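Local coordinates for protein transcriptional regulator, MarR family (Silicibacter pomeroyi DSS-3, PDB 3BOQ) that probably binds DNA as a dimeric winged helix-turn-helix transcription factor of the MarR family, at residues L82-K94 against F104-F116. Numbering follows the deposited sequence.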
loop_
_atom_site.group_PDB
_atom_site.type_symbol
_atom_site.label_atom_id
_atom_site.label_comp_id
_atom_site.label_asym_id
_atom_site.label_seq_id
_atom_site.Cartn_x
_atom_site.Cartn_y
_atom_site.Cartn_z
ATOM N N LEU B 82 16.212 7.157 -1.596
ATOM C CA LEU B 82 15.891 6.740 -0.236
ATOM C C LEU B 82 17.175 6.532 0.598
ATOM O O LEU B 82 17.288 7.047 1.706
ATOM C CB LEU B 82 15.030 5.470 -0.246
ATOM C CG LEU B 82 14.748 4.889 1.143
ATOM C CD1 LEU B 82 13.840 5.822 1.966
ATOM C CD2 LEU B 82 14.138 3.516 1.017
ATOM N N VAL B 83 18.135 5.790 0.045
ATOM C CA VAL B 83 19.462 5.587 0.636
ATOM C C VAL B 83 20.225 6.923 0.840
ATOM O O VAL B 83 20.820 7.151 1.901
ATOM C CB VAL B 83 20.272 4.552 -0.199
ATOM C CG1 VAL B 83 21.742 4.495 0.225
ATOM C CG2 VAL B 83 19.614 3.188 -0.083
ATOM N N ASN B 84 20.160 7.810 -0.157
ATOM C CA ASN B 84 20.683 9.175 -0.007
ATOM C C ASN B 84 20.138 9.948 1.207
ATOM O O ASN B 84 20.905 10.607 1.873
ATOM C CB ASN B 84 20.489 10.009 -1.276
ATOM C CG ASN B 84 21.391 9.571 -2.416
ATOM O OD1 ASN B 84 22.367 8.836 -2.215
ATOM N ND2 ASN B 84 21.060 10.019 -3.635
ATOM N N ARG B 85 18.830 9.878 1.475
ATOM C CA ARG B 85 18.242 10.536 2.659
ATOM C C ARG B 85 18.786 9.921 3.952
ATOM O O ARG B 85 19.104 10.655 4.895
ATOM C CB ARG B 85 16.713 10.449 2.669
ATOM C CG ARG B 85 16.000 11.299 1.629
ATOM C CD ARG B 85 14.463 11.270 1.833
ATOM N NE ARG B 85 13.803 9.989 1.514
ATOM C CZ ARG B 85 13.457 9.596 0.282
ATOM N NH1 ARG B 85 13.720 10.356 -0.778
ATOM N NH2 ARG B 85 12.851 8.427 0.100
ATOM N N LEU B 86 18.919 8.589 3.963
ATOM C CA LEU B 86 19.439 7.814 5.113
ATOM C C LEU B 86 20.899 8.065 5.449
ATOM O O LEU B 86 21.290 8.022 6.620
ATOM C CB LEU B 86 19.240 6.323 4.878
ATOM C CG LEU B 86 17.795 5.826 4.880
ATOM C CD1 LEU B 86 17.792 4.407 4.368
ATOM C CD2 LEU B 86 17.243 5.913 6.310
ATOM N N ILE B 87 21.697 8.289 4.408
ATOM C CA ILE B 87 23.109 8.685 4.530
ATOM C C ILE B 87 23.211 10.088 5.135
ATOM O O ILE B 87 23.985 10.306 6.050
ATOM C CB ILE B 87 23.866 8.617 3.169
ATOM C CG1 ILE B 87 24.055 7.165 2.714
ATOM C CG2 ILE B 87 25.204 9.271 3.298
ATOM C CD1 ILE B 87 24.442 6.981 1.269
ATOM N N LYS B 88 22.410 11.021 4.624
ATOM C CA LYS B 88 22.338 12.398 5.133
ATOM C C LYS B 88 21.837 12.468 6.606
ATOM O O LYS B 88 22.311 13.257 7.409
ATOM C CB LYS B 88 21.507 13.255 4.155
ATOM C CG LYS B 88 21.017 14.618 4.670
ATOM C CD LYS B 88 20.818 15.622 3.515
ATOM C CE LYS B 88 20.095 16.905 3.976
ATOM N NZ LYS B 88 20.975 18.117 4.035
ATOM N N ASP B 89 20.901 11.604 6.949
ATOM C CA ASP B 89 20.446 11.408 8.318
ATOM C C ASP B 89 21.484 10.759 9.259
ATOM O O ASP B 89 21.222 10.615 10.455
ATOM C CB ASP B 89 19.224 10.489 8.280
ATOM C CG ASP B 89 17.964 11.216 7.870
ATOM O OD1 ASP B 89 18.032 12.451 7.612
ATOM O OD2 ASP B 89 16.903 10.545 7.825
ATOM N N GLY B 90 22.620 10.328 8.712
ATOM C CA GLY B 90 23.597 9.543 9.454
ATOM C C GLY B 90 23.195 8.132 9.855
ATOM O O GLY B 90 23.759 7.606 10.807
HETATM N N MSE B 91 22.226 7.529 9.146
HETATM C CA MSE B 91 21.783 6.146 9.399
HETATM C C MSE B 91 22.589 5.102 8.616
HETATM O O MSE B 91 22.789 3.998 9.081
HETATM C CB MSE B 91 20.279 5.969 9.073
HETATM C CG MSE B 91 19.315 6.976 9.755
HETATM SE SE MSE B 91 19.089 6.670 11.720
HETATM C CE MSE B 91 20.454 7.832 12.513
ATOM N N VAL B 92 23.034 5.461 7.414
ATOM C CA VAL B 92 23.746 4.532 6.531
ATOM C C VAL B 92 25.112 5.106 6.244
ATOM O O VAL B 92 25.242 6.303 6.046
ATOM C CB VAL B 92 22.928 4.263 5.211
ATOM C CG1 VAL B 92 23.775 3.628 4.114
ATOM C CG2 VAL B 92 21.685 3.427 5.503
ATOM N N VAL B 93 26.131 4.253 6.250
ATOM C CA VAL B 93 27.532 4.674 6.127
ATOM C C VAL B 93 27.871 5.102 4.697
ATOM O O VAL B 93 27.498 4.422 3.730
ATOM C CB VAL B 93 28.505 3.536 6.585
ATOM C CG1 VAL B 93 29.994 3.954 6.475
ATOM C CG2 VAL B 93 28.187 3.090 7.995
ATOM N N LYS B 94 28.559 6.246 4.588
ATOM C CA LYS B 94 29.202 6.711 3.366
ATOM C C LYS B 94 30.482 7.449 3.732
ATOM O O LYS B 94 30.450 8.548 4.302
ATOM C CB LYS B 94 28.274 7.604 2.531
ATOM C CG LYS B 94 28.840 8.066 1.173
ATOM C CD LYS B 94 29.183 6.904 0.228
ATOM C CE LYS B 94 30.248 7.323 -0.815
ATOM N NZ LYS B 94 30.554 6.274 -1.845
ATOM N N PHE B 104 28.091 0.585 -4.553
ATOM C CA PHE B 104 27.853 0.794 -3.132
ATOM C C PHE B 104 27.212 -0.418 -2.448
ATOM O O PHE B 104 26.292 -1.033 -2.994
ATOM C CB PHE B 104 26.949 2.030 -2.975
ATOM C CG PHE B 104 26.895 2.590 -1.579
ATOM C CD1 PHE B 104 28.068 3.017 -0.933
ATOM C CD2 PHE B 104 25.667 2.735 -0.926
ATOM C CE1 PHE B 104 28.026 3.545 0.354
ATOM C CE2 PHE B 104 25.605 3.275 0.365
ATOM C CZ PHE B 104 26.785 3.675 1.009
ATOM N N SER B 105 27.735 -0.760 -1.269
ATOM C CA SER B 105 27.104 -1.698 -0.354
ATOM C C SER B 105 26.687 -0.870 0.843
ATOM O O SER B 105 27.503 -0.126 1.395
ATOM C CB SER B 105 28.065 -2.800 0.059
ATOM N N ALA B 106 25.417 -0.992 1.230
ATOM C CA ALA B 106 24.822 -0.180 2.285
ATOM C C ALA B 106 24.830 -0.891 3.642
ATOM O O ALA B 106 24.427 -2.051 3.757
ATOM C CB ALA B 106 23.408 0.235 1.896
ATOM N N LYS B 107 25.318 -0.176 4.655
ATOM C CA LYS B 107 25.430 -0.648 6.029
ATOM C C LYS B 107 24.932 0.470 6.942
ATOM O O LYS B 107 25.149 1.656 6.679
ATOM C CB LYS B 107 26.888 -0.934 6.397
ATOM C CG LYS B 107 27.490 -2.275 5.968
ATOM C CD LYS B 107 29.014 -2.238 6.256
ATOM C CE LYS B 107 29.835 -3.320 5.532
ATOM N NZ LYS B 107 30.069 -4.566 6.351
ATOM N N LEU B 108 24.263 0.084 8.022
ATOM C CA LEU B 108 23.866 1.017 9.075
ATOM C C LEU B 108 25.080 1.516 9.859
ATOM O O LEU B 108 25.932 0.722 10.249
ATOM C CB LEU B 108 22.924 0.285 10.021
ATOM C CG LEU B 108 21.400 0.361 10.012
ATOM C CD1 LEU B 108 20.756 0.760 8.687
ATOM C CD2 LEU B 108 20.895 -0.935 10.531
ATOM N N THR B 109 25.170 2.831 10.070
ATOM C CA THR B 109 26.118 3.411 11.016
ATOM C C THR B 109 25.839 2.838 12.428
ATOM O O THR B 109 24.793 2.208 12.634
ATOM C CB THR B 109 26.007 4.968 11.042
ATOM O OG1 THR B 109 24.718 5.348 11.512
ATOM C CG2 THR B 109 26.190 5.587 9.678
ATOM N N ASP B 110 26.741 3.033 13.403
ATOM C CA ASP B 110 26.483 2.503 14.751
ATOM C C ASP B 110 25.211 3.114 15.325
ATOM O O ASP B 110 24.384 2.405 15.919
ATOM C CB ASP B 110 27.639 2.744 15.707
ATOM C CG ASP B 110 28.817 1.832 15.447
ATOM O OD1 ASP B 110 28.631 0.845 14.691
ATOM O OD2 ASP B 110 29.932 2.119 15.982
ATOM N N ALA B 111 25.064 4.426 15.120
ATOM C CA ALA B 111 23.904 5.185 15.569
ATOM C C ALA B 111 22.626 4.843 14.780
ATOM O O ALA B 111 21.526 4.938 15.316
ATOM C CB ALA B 111 24.197 6.700 15.537
ATOM N N GLY B 112 22.774 4.434 13.524
ATOM C CA GLY B 112 21.650 3.958 12.723
ATOM C C GLY B 112 21.085 2.684 13.329
ATOM O O GLY B 112 19.868 2.517 13.395
ATOM N N LEU B 113 21.959 1.788 13.791
ATOM C CA LEU B 113 21.517 0.535 14.404
ATOM C C LEU B 113 20.860 0.721 15.795
ATOM O O LEU B 113 19.873 0.067 16.096
ATOM C CB LEU B 113 22.661 -0.490 14.437
ATOM C CG LEU B 113 22.432 -1.878 15.047
ATOM C CD1 LEU B 113 21.376 -2.701 14.270
ATOM C CD2 LEU B 113 23.763 -2.618 15.137
ATOM N N THR B 114 21.395 1.612 16.626
ATOM C CA THR B 114 20.726 2.034 17.862
ATOM C C THR B 114 19.332 2.634 17.596
ATOM O O THR B 114 18.379 2.288 18.287
ATOM C CB THR B 114 21.584 3.057 18.629
ATOM O OG1 THR B 114 22.730 2.398 19.182
ATOM C CG2 THR B 114 20.779 3.723 19.756
ATOM N N THR B 115 19.232 3.537 16.613
ATOM C CA THR B 115 17.968 4.175 16.228
ATOM C C THR B 115 16.991 3.089 15.729
ATOM O O THR B 115 15.811 3.105 16.073
ATOM C CB THR B 115 18.178 5.313 15.150
ATOM O OG1 THR B 115 18.882 6.422 15.730
ATOM C CG2 THR B 115 16.847 5.849 14.610
ATOM N N PHE B 116 17.497 2.132 14.955
ATOM C CA PHE B 116 16.675 1.079 14.415
ATOM C C PHE B 116 15.972 0.248 15.499
ATOM O O PHE B 116 14.774 -0.037 15.393
ATOM C CB PHE B 116 17.470 0.145 13.486
ATOM C CG PHE B 116 16.636 -0.985 12.988
ATOM C CD1 PHE B 116 15.633 -0.745 12.032
ATOM C CD2 PHE B 116 16.740 -2.251 13.568
ATOM C CE1 PHE B 116 14.790 -1.760 11.628
ATOM C CE2 PHE B 116 15.902 -3.297 13.158
ATOM C CZ PHE B 116 14.923 -3.056 12.190
HETATM O O HOH W 1 27.530 1.701 3.974
#
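Two backbone hydrogen bonds, through Met-91 and Val-93, and a threonine hydroxyl held by Gly-90 O close the base of the wing, where the chain leaving helix 79-88 runs antiparallel to the one that leads into helix 110-130. Val-93 N reaches Lys-107 O at 2.8 Å with an N-H...O angle of 165°, and Thr-109 N returns the bond to Met-91 O, bracketing the single bridge between Val-92 and Leu-108. On the other side of the Val-93/Lys-107 pair a water replaces the direct bond: it donates to Val-93 O and Ser-105 O and accepts from Lys-107 N. This is the β-hairpin wing of the winged helix-turn-helix, with helix 79-88 in the place of the recognition helix; the wing tip, 96-102, is not modelled. Ala-106 is also backbone-bonded to Leu-63 of the short strand 63-64.

Thr-109 joins two helix ends. Its OG1 sits between the backbone N and the carbonyl carbon (chi1 64°), from where it donates to Gly-90 O at 2.6 Å, in the Schellman turn that ends helix 79-88, and as N-cap accepts from Gly-112 N at 2.9 Å. Its methyl CG2 meets Val-93 CG2 at 3.6 Å. The selenomethionine Met-91 crosses Thr-115 at about a right angle, SE to CG2 3.7 Å, and touches Met-53 of helix 47-58. At the other end, Phe-104, its CG anti to the backbone N (chi1 -165°), brings its ring to Val-93 O, which lies in plane at the ring edge; Ile-87 CD1 approaches CE2 obliquely at 4.0 Å, and the aliphatic Lys-94 CD comes to 3.6 Å from CE1.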